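Local coordinates for protein exosome complex component Rrp42 (Methanothermobacter thermautotrophicus, PDB 2WNR) that probably serves as a non-catalytic subunit of the archaeal RNA-degrading exosome and helps to shape the active site of its partner Rrp41, at residues Asn57-Val62 with His142-Asp147; Leu150-Val155 with Ala193-Phe198. One frame throughout, in Å; residues are numbered along the deposited sequence.

Contact 1 of 2, residues Asn57-Val62 with His142-Asp147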
ATOM      1  N   ASN A  57     -17.316  26.190  15.102  1.00 22.93           N
ATOM      2  CA  ASN A  57     -16.187  25.494  15.710  1.00 22.49           C
ATOM      3  C   ASN A  57     -15.400  24.648  14.724  1.00 22.58           C
ATOM      4  O   ASN A  57     -14.322  24.152  15.058  1.00 23.92           O
ATOM      5  CB  ASN A  57     -16.647  24.634  16.885  1.00 22.69           C
ATOM      6  CG  ASN A  57     -16.952  25.450  18.106  1.00 23.07           C
ATOM      7  OD1 ASN A  57     -16.281  26.440  18.379  1.00 24.56           O
ATOM      8  ND2 ASN A  57     -17.966  25.037  18.860  1.00 21.55           N
ATOM      9  N   THR A  58     -15.949  24.468  13.525  1.00 21.64           N
ATOM     10  CA  THR A  58     -15.266  23.749  12.462  1.00 22.11           C
ATOM     11  C   THR A  58     -13.998  24.512  12.112  1.00 22.60           C
ATOM     12  O   THR A  58     -14.046  25.681  11.741  1.00 22.74           O
ATOM     13  CB  THR A  58     -16.173  23.557  11.213  1.00 22.50           C
ATOM     14  OG1 THR A  58     -17.260  22.690  11.552  1.00 23.65           O
ATOM     15  CG2 THR A  58     -15.419  22.933  10.076  1.00 21.33           C
ATOM     16  N   GLN A  59     -12.864  23.838  12.254  1.00 22.92           N
ATOM     17  CA  GLN A  59     -11.581  24.488  12.089  1.00 23.15           C
ATOM     18  C   GLN A  59     -10.709  23.764  11.079  1.00 23.89           C
ATOM     19  O   GLN A  59     -10.520  22.556  11.170  1.00 24.72           O
ATOM     20  CB  GLN A  59     -10.875  24.591  13.436  1.00 22.25           C
ATOM     21  CG  GLN A  59      -9.591  25.389  13.400  1.00 23.84           C
ATOM     22  CD  GLN A  59      -9.046  25.658  14.777  1.00 24.61           C
ATOM     23  OE1 GLN A  59      -9.772  25.595  15.771  1.00 28.35           O
ATOM     24  NE2 GLN A  59      -7.765  25.974  14.847  1.00 26.53           N
ATOM     25  N   ILE A  60     -10.185  24.512  10.118  1.00 22.71           N
ATOM     26  CA  ILE A  60      -9.342  23.956   9.072  1.00 22.39           C
ATOM     27  C   ILE A  60      -8.103  24.825   8.912  1.00 22.83           C
ATOM     28  O   ILE A  60      -8.196  26.047   8.843  1.00 26.27           O
ATOM     29  CB  ILE A  60     -10.095  23.865   7.708  1.00 22.31           C
ATOM     30  CG1 ILE A  60     -11.204  22.814   7.772  1.00 21.96           C
ATOM     31  CG2 ILE A  60      -9.140  23.527   6.557  1.00 20.80           C
ATOM     32  CD1 ILE A  60     -12.018  22.722   6.509  1.00 21.88           C
ATOM     33  N   ILE A  61      -6.942  24.186   8.863  1.00 22.20           N
ATOM     34  CA  ILE A  61      -5.710  24.861   8.504  1.00 20.79           C
ATOM     35  C   ILE A  61      -5.251  24.412   7.120  1.00 21.42           C
ATOM     36  O   ILE A  61      -5.209  23.221   6.831  1.00 22.30           O
ATOM     37  CB  ILE A  61      -4.619  24.595   9.530  1.00 21.66           C
ATOM     38  CG1 ILE A  61      -4.998  25.252  10.861  1.00 18.59           C
ATOM     39  CG2 ILE A  61      -3.266  25.099   9.018  1.00 19.31           C
ATOM     40  CD1 ILE A  61      -4.246  24.715  12.026  1.00 21.58           C
ATOM     41  N   VAL A  62      -4.932  25.371   6.264  1.00 20.73           N
ATOM     42  CA  VAL A  62      -4.475  25.057   4.922  1.00 21.90           C
ATOM     43  C   VAL A  62      -3.070  25.589   4.713  1.00 22.82           C
ATOM     44  O   VAL A  62      -2.763  26.708   5.092  1.00 25.91           O
ATOM     45  CB  VAL A  62      -5.430  25.618   3.837  1.00 21.91           C
ATOM     46  CG1 VAL A  62      -4.869  25.386   2.441  1.00 22.10           C
ATOM     47  CG2 VAL A  62      -6.800  24.987   3.955  1.00 18.58           C
ATOM     48  N   HIS A 142      -5.951  20.701   6.301  1.00 21.69           N
ATOM     49  CA  HIS A 142      -5.751  19.985   7.549  1.00 21.55           C
ATOM     50  C   HIS A 142      -6.962  20.209   8.453  1.00 22.81           C
ATOM     51  O   HIS A 142      -7.116  21.275   9.069  1.00 23.50           O
ATOM     52  CB  HIS A 142      -4.460  20.465   8.216  1.00 20.88           C
ATOM     53  CG  HIS A 142      -3.611  19.358   8.758  1.00 22.07           C
ATOM     54  ND1 HIS A 142      -2.969  18.444   7.949  1.00 23.03           N
ATOM     55  CD2 HIS A 142      -3.284  19.026  10.029  1.00 26.26           C
ATOM     56  CE1 HIS A 142      -2.292  17.592   8.696  1.00 22.13           C
ATOM     57  NE2 HIS A 142      -2.467  17.922   9.963  1.00 24.98           N
ATOM     58  N   ILE A 143      -7.834  19.209   8.522  1.00 22.02           N
ATOM     59  CA  ILE A 143      -9.067  19.371   9.275  1.00 21.71           C
ATOM     60  C   ILE A 143      -8.756  19.074  10.743  1.00 22.22           C
ATOM     61  O   ILE A 143      -8.398  17.957  11.104  1.00 23.71           O
ATOM     62  CB  ILE A 143     -10.241  18.534   8.701  1.00 21.33           C
ATOM     63  CG1 ILE A 143     -10.722  19.084   7.347  1.00 21.09           C
ATOM     64  CG2 ILE A 143     -11.421  18.587   9.615  1.00 22.57           C
ATOM     65  CD1 ILE A 143      -9.774  18.893   6.171  1.00 19.40           C
ATOM     66  N   ILE A 144      -8.894  20.112  11.565  1.00 22.84           N
ATOM     67  CA  ILE A 144      -8.465  20.138  12.955  1.00 21.93           C
ATOM     68  C   ILE A 144      -9.628  19.860  13.904  1.00 21.78           C
ATOM     69  O   ILE A 144      -9.449  19.254  14.959  1.00 20.30           O
ATOM     70  CB  ILE A 144      -7.837  21.528  13.267  1.00 22.42           C
ATOM     71  CG1 ILE A 144      -6.616  21.801  12.366  1.00 28.20           C
ATOM     72  CG2 ILE A 144      -7.461  21.677  14.707  1.00 26.14           C
ATOM     73  CD1 ILE A 144      -5.482  20.772  12.444  1.00 25.72           C
ATOM     74  N   ASP A 145     -10.821  20.303  13.516  1.00 21.97           N
ATOM     75  CA  ASP A 145     -12.019  20.228  14.356  1.00 22.23           C
ATOM     76  C   ASP A 145     -13.204  20.185  13.399  1.00 23.33           C
ATOM     77  O   ASP A 145     -13.265  20.967  12.439  1.00 23.55           O
ATOM     78  CB  ASP A 145     -12.107  21.474  15.241  1.00 22.52           C
ATOM     79  CG  ASP A 145     -12.507  21.170  16.703  1.00 24.53           C
ATOM     80  OD1 ASP A 145     -12.854  20.019  17.057  1.00 22.54           O
ATOM     81  OD2 ASP A 145     -12.468  22.121  17.512  1.00 21.53           O
ATOM     82  N   TYR A 146     -14.129  19.259  13.624  1.00 23.24           N
ATOM     83  CA  TYR A 146     -15.287  19.140  12.743  1.00 23.30           C
ATOM     84  C   TYR A 146     -16.590  19.305  13.510  1.00 23.80           C
ATOM     85  O   TYR A 146     -16.961  18.446  14.318  1.00 24.33           O
ATOM     86  CB  TYR A 146     -15.259  17.818  11.962  1.00 23.36           C
ATOM     87  CG  TYR A 146     -16.559  17.470  11.257  1.00 23.75           C
ATOM     88  CD1 TYR A 146     -17.116  18.318  10.297  1.00 22.18           C
ATOM     89  CD2 TYR A 146     -17.233  16.286  11.557  1.00 26.49           C
ATOM     90  CE1 TYR A 146     -18.315  18.000   9.657  1.00 20.89           C
ATOM     91  CE2 TYR A 146     -18.431  15.957  10.922  1.00 26.50           C
ATOM     92  CZ  TYR A 146     -18.965  16.819   9.975  1.00 26.09           C
ATOM     93  OH  TYR A 146     -20.148  16.489   9.345  1.00 30.18           O
ATOM     94  N   ASP A 147     -17.277  20.417  13.257  1.00 23.74           N
ATOM     95  CA  ASP A 147     -18.540  20.708  13.926  1.00 24.40           C
ATOM     96  C   ASP A 147     -19.578  21.129  12.891  1.00 25.10           C
ATOM     97  O   ASP A 147     -20.468  21.921  13.191  1.00 27.61           O
ATOM     98  CB  ASP A 147     -18.347  21.795  15.000  1.00 23.29           C
ATOM     99  CG  ASP A 147     -19.436  21.778  16.080  1.00 26.45           C
ATOM    100  OD1 ASP A 147     -20.135  20.750  16.229  1.00 29.34           O
ATOM    101  OD2 ASP A 147     -19.587  22.793  16.809  1.00 30.48           O
TER
HETATM  102  O   HOH W   1     -19.752  25.188  15.553  1.00 18.71           O

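Contact 2 of 2, residues Leu150-Val155 with Ala193-Phe198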
ATOM      1  N   LEU A 150     -17.747  21.073   6.237  1.00 24.35           N
ATOM      2  CA  LEU A 150     -16.362  21.084   5.879  1.00 23.61           C
ATOM      3  C   LEU A 150     -16.097  21.874   4.587  1.00 23.82           C
ATOM      4  O   LEU A 150     -15.091  22.561   4.472  1.00 23.54           O
ATOM      5  CB  LEU A 150     -15.932  19.642   5.706  1.00 25.07           C
ATOM      6  CG  LEU A 150     -15.143  18.897   6.785  1.00 23.53           C
ATOM      7  CD1 LEU A 150     -15.195  19.346   8.251  1.00 21.95           C
ATOM      8  CD2 LEU A 150     -15.170  17.397   6.527  1.00 20.54           C
ATOM      9  N   PHE A 151     -17.016  21.776   3.634  1.00 23.96           N
ATOM     10  CA  PHE A 151     -16.827  22.334   2.299  1.00 24.36           C
ATOM     11  C   PHE A 151     -16.614  23.848   2.293  1.00 25.22           C
ATOM     12  O   PHE A 151     -15.660  24.346   1.669  1.00 25.26           O
ATOM     13  CB  PHE A 151     -18.004  21.966   1.387  1.00 23.13           C
ATOM     14  CG  PHE A 151     -18.254  20.500   1.297  1.00 23.81           C
ATOM     15  CD1 PHE A 151     -17.655  19.740   0.295  1.00 24.61           C
ATOM     16  CD2 PHE A 151     -19.085  19.868   2.215  1.00 26.44           C
ATOM     17  CE1 PHE A 151     -17.874  18.369   0.214  1.00 25.39           C
ATOM     18  CE2 PHE A 151     -19.313  18.493   2.144  1.00 24.04           C
ATOM     19  CZ  PHE A 151     -18.705  17.743   1.143  1.00 24.65           C
ATOM     20  N   ASP A 152     -17.504  24.570   2.980  1.00 25.30           N
ATOM     21  CA  ASP A 152     -17.475  26.030   2.952  1.00 24.90           C
ATOM     22  C   ASP A 152     -16.246  26.535   3.673  1.00 24.45           C
ATOM     23  O   ASP A 152     -15.588  27.453   3.195  1.00 26.31           O
ATOM     24  CB  ASP A 152     -18.750  26.611   3.551  1.00 24.63           C
ATOM     25  CG  ASP A 152     -19.996  26.195   2.791  1.00 27.21           C
ATOM     26  OD1 ASP A 152     -19.864  25.529   1.745  1.00 26.60           O
ATOM     27  OD2 ASP A 152     -21.115  26.543   3.235  1.00 27.27           O
ATOM     28  N   ALA A 153     -15.930  25.901   4.802  1.00 23.55           N
ATOM     29  CA  ALA A 153     -14.719  26.183   5.571  1.00 22.70           C
ATOM     30  C   ALA A 153     -13.459  25.864   4.766  1.00 23.37           C
ATOM     31  O   ALA A 153     -12.488  26.624   4.800  1.00 23.75           O
ATOM     32  CB  ALA A 153     -14.723  25.404   6.868  1.00 21.17           C
ATOM     33  N   ALA A 154     -13.495  24.750   4.033  1.00 23.70           N
ATOM     34  CA  ALA A 154     -12.350  24.297   3.242  1.00 22.40           C
ATOM     35  C   ALA A 154     -12.058  25.240   2.091  1.00 23.18           C
ATOM     36  O   ALA A 154     -10.925  25.679   1.924  1.00 25.43           O
ATOM     37  CB  ALA A 154     -12.556  22.879   2.750  1.00 21.15           C
ATOM     38  N   VAL A 155     -13.080  25.570   1.316  1.00 22.89           N
ATOM     39  CA  VAL A 155     -12.910  26.458   0.166  1.00 23.18           C
ATOM     40  C   VAL A 155     -12.412  27.824   0.638  1.00 24.38           C
ATOM     41  O   VAL A 155     -11.518  28.424   0.037  1.00 25.31           O
ATOM     42  CB  VAL A 155     -14.227  26.603  -0.638  1.00 22.42           C
ATOM     43  CG1 VAL A 155     -14.134  27.742  -1.634  1.00 21.80           C
ATOM     44  CG2 VAL A 155     -14.556  25.296  -1.344  1.00 19.97           C
ATOM     45  N   ALA A 193     -13.433  32.867  -5.980  1.00 20.75           N
ATOM     46  CA  ALA A 193     -14.677  32.124  -5.927  1.00 20.28           C
ATOM     47  C   ALA A 193     -14.802  31.535  -4.528  1.00 21.59           C
ATOM     48  O   ALA A 193     -13.794  31.192  -3.901  1.00 22.65           O
ATOM     49  CB  ALA A 193     -14.679  31.034  -6.963  1.00 17.07           C
ATOM     50  N   LEU A 194     -16.026  31.442  -4.024  1.00 21.92           N
ATOM     51  CA  LEU A 194     -16.259  30.793  -2.737  1.00 22.97           C
ATOM     52  C   LEU A 194     -17.487  29.893  -2.802  1.00 23.95           C
ATOM     53  O   LEU A 194     -18.192  29.872  -3.818  1.00 24.90           O
ATOM     54  CB  LEU A 194     -16.380  31.819  -1.602  1.00 22.40           C
ATOM     55  CG  LEU A 194     -15.113  32.575  -1.172  1.00 22.18           C
ATOM     56  CD1 LEU A 194     -15.439  33.582  -0.089  1.00 23.24           C
ATOM     57  CD2 LEU A 194     -13.988  31.646  -0.711  1.00 21.67           C
ATOM     58  N   MET A 195     -17.751  29.175  -1.709  1.00 23.41           N
ATOM     59  CA  MET A 195     -18.757  28.131  -1.714  1.00 23.33           C
ATOM     60  C   MET A 195     -19.754  28.208  -0.563  1.00 24.08           C
ATOM     61  O   MET A 195     -19.396  28.477   0.592  1.00 23.74           O
ATOM     62  CB  MET A 195     -18.064  26.776  -1.718  1.00 23.15           C
ATOM     63  CG  MET A 195     -18.980  25.580  -1.779  1.00 23.61           C
ATOM     64  SD  MET A 195     -18.049  24.092  -2.194  1.00 23.59           S
ATOM     65  CE  MET A 195     -17.729  24.382  -3.943  1.00 23.22           C
ATOM     66  N   CYS A 196     -21.012  27.950  -0.907  1.00 24.40           N
ATOM     67  CA  CYS A 196     -22.095  27.836   0.053  1.00 23.87           C
ATOM     68  C   CYS A 196     -22.650  26.419   0.036  1.00 23.80           C
ATOM     69  O   CYS A 196     -22.964  25.889  -1.033  1.00 24.76           O
ATOM     70  CB  CYS A 196     -23.202  28.811  -0.311  1.00 23.23           C
ATOM     71  SG  CYS A 196     -22.773  30.529  -0.077  1.00 26.49           S
ATOM     72  N   THR A 197     -22.760  25.811   1.216  1.00 22.85           N
ATOM     73  CA  THR A 197     -23.351  24.488   1.363  1.00 22.08           C
ATOM     74  C   THR A 197     -24.677  24.605   2.092  1.00 22.23           C
ATOM     75  O   THR A 197     -24.768  25.260   3.131  1.00 22.45           O
ATOM     76  CB  THR A 197     -22.427  23.527   2.135  1.00 22.38           C
ATOM     77  OG1 THR A 197     -21.224  23.329   1.389  1.00 24.00           O
ATOM     78  CG2 THR A 197     -23.082  22.175   2.324  1.00 21.26           C
ATOM     79  N   PHE A 198     -25.697  23.960   1.534  1.00 22.11           N
ATOM     80  CA  PHE A 198     -27.045  23.951   2.093  1.00 22.01           C
ATOM     81  C   PHE A 198     -27.437  22.543   2.495  1.00 22.28           C
ATOM     82  O   PHE A 198     -27.006  21.579   1.876  1.00 23.52           O
ATOM     83  CB  PHE A 198     -28.051  24.454   1.056  1.00 22.37           C
ATOM     84  CG  PHE A 198     -27.761  25.829   0.552  1.00 22.23           C
ATOM     85  CD1 PHE A 198     -28.439  26.918   1.062  1.00 18.85           C
ATOM     86  CD2 PHE A 198     -26.807  26.035  -0.439  1.00 22.59           C
ATOM     87  CE1 PHE A 198     -28.170  28.202   0.596  1.00 22.96           C
ATOM     88  CE2 PHE A 198     -26.532  27.315  -0.913  1.00 21.42           C
ATOM     89  CZ  PHE A 198     -27.210  28.399  -0.398  1.00 20.18           C
TER
HETATM   90  O   HOH W   2     -16.603  29.005   0.863  1.00 14.90           O

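Contact 1 of 2, residues Asn57-Val62 with His142-Asp147
Gln59 and Asp145 face each other where a classic beta bulge, with the extra residue on the 142-145 side, interrupts the pairing of two antiparallel strands of the RNase PH fold. Both Ile144 and Asp145 sit opposite Gln59, and this shifts the register by one residue before Ile60 pairs with Ile143.

The backbone bonds trace the bulge. Gln59 O accepts two N-H groups, from Ile144 N at 3.0 Å and from Asp145 N at 3.3 Å. The second donor lies in the carbonyl plane on a lone pair; the first is tilted out of it. Gln59 N returns a bond to Asp145 O. Beyond the bulge, Ile61 and His142 form a regular hydrogen-bonded pair.

Two apolar pairs flank the bulge. Ile60 and Ile143 run side by side, with their CG1 atoms 3.8 Å apart, and helix 150-164 packs on Ile60. The side chains of Ile61 and Ile144 cross obliquely, with Ile61 CD1 3.8 Å from Ile144 CG1. The chain of another protein packs on both of these residues, and its backbone binds both carboxylate oxygens of Asp145.

Polar side chains close the end of the pair. Thr58 has OG1 beside its own backbone N (chi1 -66°), where it takes the N-H of Asp147 and also bonds Gly148 O. The amide of Asn57 and the carboxylate of Asp147 lie alongside, their planes 14° apart, and Asn57 ND2 donates a weak bond to Asp147 OD2. A water adds a separate bridge: it accepts from Asn57 N and donates to Asp147 OD2, 2.7 Å from each of these atoms.

Contact 2 of 2, residues Leu150-Val155 with Ala193-Phe198
Asp152 CG and Thr197 OG1 are both set beside the backbone N of their own residue, at chi1 -61° and -63°. The carboxylate of helix 150-164 thus meets the hydroxyl and backbone N-H of one residue on strand 193-201. Thr197 N donates to the syn lone pair of Asp152 OD2 at 2.7 Å. Thr197 OG1 donates to Asp152 OD1 at 2.6 Å and comes from above the carboxylate plane.

Apolar groups fill in along the helix. Met195 has CG anti to its backbone N and bends at chi3 (-74°). Its sulfur, SD, then lies 3.8 Å from Val155 CG2, and the two side chains cross at about a right angle. Phe151 CB is a looser neighbour of the same sulfur. Val155 CG1 rests over the strand backbone at Leu194 CA and meets Leu194 CD2 at 4.0 Å. A water joins the main chains: it donates to Asp152 O and accepts from Met195 N.

The contact packs a helix almost antiparallel to a strand of a four-stranded antiparallel sheet, as part of the RNase PH fold. Helix 244-268 packs against Leu194, Cys196 and Phe198.

With Thr197 OG1 at OD1, and Thr197 N and Asn149 ND2 at OD2, both oxygens of the buried Asp152 carboxylate are held. Ser222 OG in turn bonds Thr197 OG1. The donors around the carboxylate probably favour its charged form.

From the N terminus, strand 58-69 comes first. Contact 1 closes a long loop when strand 133-145 returns beside it, with strand 80-87 and helix 102-117 in between. The chain then turns directly into helix 150-164, and contact 2 closes a second, shorter loop when strand 193-201 reaches that helix. The loops follow in series; neither nests in the other. The helix, half of contact 2, also touches contact 1: Ile60 CD1 packs 3.8 Å from Ala153 CB, while Asp152 and Val155 serve contact 2. The mixed sheet of the first half is thus tied, through one helix, to the four-stranded sheet of the second. The contact centres are about 13 Å apart.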